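Local coordinates for protein ornithine carbamoyltransferase (Gloeobacter violaceus, PDB 3GD5) that probably catalyses the reversible transfer of the carbamoyl group from carbamoyl phosphate to ornithine, giving citrulline and phosphate in arginine biosynthesis, at residues D15-D20 with T115-Y120. Residues are numbered along the deposited sequence; the frame is centred on the assembly and turned at random.
Sequences DLLSLD and TELEEY
In the carbamoyl-phosphate-binding domain, the loop that leads into helix 24-39 lays one leucine, Leu-17, against helix 114-124, where it meets Leu-117 and Glu-118. The contact is small, burying 131 Å² in all, and it is made almost wholly by side chains. CG of Leu-17 stands 4.0 Å from CD2 of Leu-117, and the same methyl lies 4.1 Å from CB of Leu-17, so that one branch of the helix leucine rests against the root of the loop leucine. Leu-117 has its CG anti to the backbone N (chi1 177°), which sends the side chain toward the loop, and chi2 (64°) leaves CD2 as the branch that meets it; the side chain also packs on Ile-109 of strand 106-110, making this branched, apolar residue a bridge from the sheet to the loop. The CD2 branch of Leu-17 turns to the more exposed flank of the helix, where it touches CG of Glu-118 at 4.1 Å. Here the glutamate contributes its aliphatic part, and since the chain runs extended beyond CG, the carboxylate is carried onward from the leucine. A residue that is greasy at its base and charged at its end suits such a margin. Leu-17 O accepts from the side-chain amides of Gln-114 and Asn-130, while OD2 of Asp-21 accepts from the N-H groups of Leu-17 and Ser-18. Leu-16 pairs through its backbone with Val-128 and Asn-130, so the loop runs beside strand 128-130, the outermost strand of the sheet within the chain. The leucine pair thus joins the N-terminal loop to a helix flanking the four-stranded parallel sheet, in the alpha/beta carbamoyl-phosphate domain of the aspartate/ornithine carbamoyltransferase fold.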
ATOM      1  N   ASP A  15     -28.746  24.054 -10.170  1.00 45.13           N
ATOM      2  CA  ASP A  15     -27.369  23.798  -9.760  1.00 43.43           C
ATOM      3  C   ASP A  15     -26.392  24.965  -9.910  1.00 41.81           C
ATOM      4  O   ASP A  15     -26.705  25.991 -10.512  1.00 40.98           O
ATOM      5  CB  ASP A  15     -26.821  22.621 -10.571  1.00 42.93           C
ATOM      6  CG  ASP A  15     -27.826  21.494 -10.715  1.00 44.59           C
ATOM      7  OD1 ASP A  15     -28.234  20.918  -9.692  1.00 44.72           O
ATOM      8  OD2 ASP A  15     -28.213  21.186 -11.860  1.00 45.87           O
ATOM      9  N   LEU A  16     -25.204  24.787  -9.339  1.00 40.25           N
ATOM     10  CA  LEU A  16     -24.120  25.758  -9.444  1.00 39.60           C
ATOM     11  C   LEU A  16     -22.904  24.926  -9.801  1.00 39.65           C
ATOM     12  O   LEU A  16     -22.096  24.596  -8.936  1.00 40.21           O
ATOM     13  CB  LEU A  16     -23.861  26.499  -8.124  1.00 38.75           C
ATOM     14  CG  LEU A  16     -22.598  27.378  -8.184  1.00 39.23           C
ATOM     15  CD1 LEU A  16     -22.713  28.367  -9.343  1.00 39.89           C
ATOM     16  CD2 LEU A  16     -22.395  28.115  -6.877  1.00 39.24           C
ATOM     17  N   LEU A  17     -22.808  24.574 -11.080  1.00 39.44           N
ATOM     18  CA  LEU A  17     -21.723  23.761 -11.624  1.00 39.62           C
ATOM     19  C   LEU A  17     -20.593  24.628 -12.142  1.00 41.25           C
ATOM     20  O   LEU A  17     -19.422  24.257 -12.068  1.00 40.53           O
ATOM     21  CB  LEU A  17     -22.246  22.917 -12.785  1.00 38.87           C
ATOM     22  CG  LEU A  17     -22.958  21.609 -12.461  1.00 41.58           C
ATOM     23  CD1 LEU A  17     -23.791  21.768 -11.209  1.00 41.31           C
ATOM     24  CD2 LEU A  17     -23.794  21.179 -13.652  1.00 38.80           C
ATOM     25  N   SER A  18     -20.978  25.780 -12.679  1.00 41.67           N
ATOM     26  CA  SER A  18     -20.063  26.749 -13.254  1.00 40.54           C
ATOM     27  C   SER A  18     -20.515  28.118 -12.792  1.00 40.51           C
ATOM     28  O   SER A  18     -21.704  28.331 -12.555  1.00 39.44           O
ATOM     29  CB  SER A  18     -20.136  26.668 -14.782  1.00 41.60           C
ATOM     30  OG  SER A  18     -19.664  27.854 -15.389  1.00 40.26           O
ATOM     31  N   LEU A  19     -19.577  29.047 -12.643  1.00 41.02           N
ATOM     32  CA  LEU A  19     -19.962  30.380 -12.214  1.00 41.91           C
ATOM     33  C   LEU A  19     -20.889  30.965 -13.284  1.00 42.75           C
ATOM     34  O   LEU A  19     -21.693  31.853 -13.008  1.00 43.78           O
ATOM     35  CB  LEU A  19     -18.733  31.272 -12.040  1.00 39.73           C
ATOM     36  CG  LEU A  19     -18.966  32.499 -11.144  1.00 42.20           C
ATOM     37  CD1 LEU A  19     -19.362  32.057  -9.734  1.00 41.38           C
ATOM     38  CD2 LEU A  19     -17.706  33.323 -11.074  1.00 40.48           C
ATOM     39  N   ASP A  20     -20.784  30.443 -14.500  1.00 42.94           N
ATOM     40  CA  ASP A  20     -21.607  30.917 -15.603  1.00 43.97           C
ATOM     41  C   ASP A  20     -23.046  30.406 -15.523  1.00 44.67           C
ATOM     42  O   ASP A  20     -23.816  30.556 -16.472  1.00 44.92           O
ATOM     43  CB  ASP A  20     -20.984  30.514 -16.939  1.00 42.78           C
ATOM     44  CG  ASP A  20     -21.434  31.411 -18.082  1.00 44.30           C
ATOM     45  OD1 ASP A  20     -21.732  32.598 -17.828  1.00 41.09           O
ATOM     46  OD2 ASP A  20     -21.473  30.937 -19.237  1.00 45.90           O
ATOM     47  N   THR A 115     -17.367  17.159 -16.662  1.00 49.83           N
ATOM     48  CA  THR A 115     -18.377  16.271 -17.221  1.00 52.36           C
ATOM     49  C   THR A 115     -18.943  15.296 -16.192  1.00 51.57           C
ATOM     50  O   THR A 115     -20.154  15.067 -16.152  1.00 51.54           O
ATOM     51  CB  THR A 115     -17.823  15.491 -18.445  1.00 53.14           C
ATOM     52  OG1 THR A 115     -18.859  14.669 -18.994  1.00 57.23           O
ATOM     53  CG2 THR A 115     -16.642  14.623 -18.050  1.00 52.95           C
ATOM     54  N   GLU A 116     -18.077  14.724 -15.358  1.00 51.96           N
ATOM     55  CA  GLU A 116     -18.540  13.791 -14.334  1.00 51.35           C
ATOM     56  C   GLU A 116     -19.456  14.517 -13.349  1.00 50.16           C
ATOM     57  O   GLU A 116     -20.437  13.953 -12.867  1.00 47.29           O
ATOM     58  CB  GLU A 116     -17.357  13.178 -13.580  1.00 53.02           C
ATOM     59  CG  GLU A 116     -17.793  12.294 -12.411  1.00 56.89           C
ATOM     60  CD  GLU A 116     -16.670  11.437 -11.857  1.00 58.33           C
ATOM     61  OE1 GLU A 116     -15.608  11.988 -11.505  1.00 59.86           O
ATOM     62  OE2 GLU A 116     -16.858  10.206 -11.767  1.00 59.20           O
ATOM     63  N   LEU A 117     -19.126  15.772 -13.059  1.00 49.86           N
ATOM     64  CA  LEU A 117     -19.921  16.590 -12.147  1.00 49.59           C
ATOM     65  C   LEU A 117     -21.324  16.738 -12.716  1.00 49.40           C
ATOM     66  O   LEU A 117     -22.315  16.737 -11.987  1.00 49.84           O
ATOM     67  CB  LEU A 117     -19.296  17.983 -11.991  1.00 48.18           C
ATOM     68  CG  LEU A 117     -20.084  18.963 -11.118  1.00 47.38           C
ATOM     69  CD1 LEU A 117     -20.124  18.411  -9.699  1.00 46.40           C
ATOM     70  CD2 LEU A 117     -19.443  20.357 -11.141  1.00 44.51           C
ATOM     71  N   GLU A 118     -21.395  16.870 -14.033  1.00 50.10           N
ATOM     72  CA  GLU A 118     -22.662  17.038 -14.724  1.00 50.50           C
ATOM     73  C   GLU A 118     -23.480  15.747 -14.683  1.00 50.05           C
ATOM     74  O   GLU A 118     -24.711  15.787 -14.619  1.00 49.44           O
ATOM     75  CB  GLU A 118     -22.382  17.506 -16.156  1.00 51.63           C
ATOM     76  CG  GLU A 118     -21.531  18.781 -16.170  1.00 53.60           C
ATOM     77  CD  GLU A 118     -21.028  19.178 -17.550  1.00 55.57           C
ATOM     78  OE1 GLU A 118     -20.526  18.296 -18.281  1.00 57.06           O
ATOM     79  OE2 GLU A 118     -21.116  20.379 -17.891  1.00 54.64           O
ATOM     80  N   GLU A 119     -22.786  14.610 -14.702  1.00 48.91           N
ATOM     81  CA  GLU A 119     -23.426  13.296 -14.626  1.00 48.03           C
ATOM     82  C   GLU A 119     -24.273  13.259 -13.353  1.00 47.00           C
ATOM     83  O   GLU A 119     -25.459  12.913 -13.381  1.00 43.36           O
ATOM     84  CB  GLU A 119     -22.361  12.196 -14.539  1.00 51.01           C
ATOM     85  CG  GLU A 119     -22.125  11.389 -15.797  1.00 56.47           C
ATOM     86  CD  GLU A 119     -23.224  10.373 -16.051  1.00 59.18           C
ATOM     87  OE1 GLU A 119     -24.371  10.791 -16.305  1.00 62.48           O
ATOM     88  OE2 GLU A 119     -22.943   9.156 -15.998  1.00 60.18           O
ATOM     89  N   TYR A 120     -23.644  13.611 -12.234  1.00 44.87           N
ATOM     90  CA  TYR A 120     -24.329  13.625 -10.952  1.00 44.71           C
ATOM     91  C   TYR A 120     -25.551  14.529 -10.962  1.00 45.41           C
ATOM     92  O   TYR A 120     -26.637  14.116 -10.572  1.00 45.13           O
ATOM     93  CB  TYR A 120     -23.386  14.095  -9.841  1.00 43.84           C
ATOM     94  CG  TYR A 120     -22.465  13.030  -9.311  1.00 42.93           C
ATOM     95  CD1 TYR A 120     -21.217  12.809  -9.884  1.00 41.90           C
ATOM     96  CD2 TYR A 120     -22.841  12.243  -8.220  1.00 41.94           C
ATOM     97  CE1 TYR A 120     -20.365  11.831  -9.385  1.00 43.81           C
ATOM     98  CE2 TYR A 120     -22.002  11.267  -7.716  1.00 41.75           C
ATOM     99  CZ  TYR A 120     -20.766  11.066  -8.300  1.00 42.43           C
ATOM    100  OH  TYR A 120     -19.924  10.105  -7.797  1.00 45.04           O
TER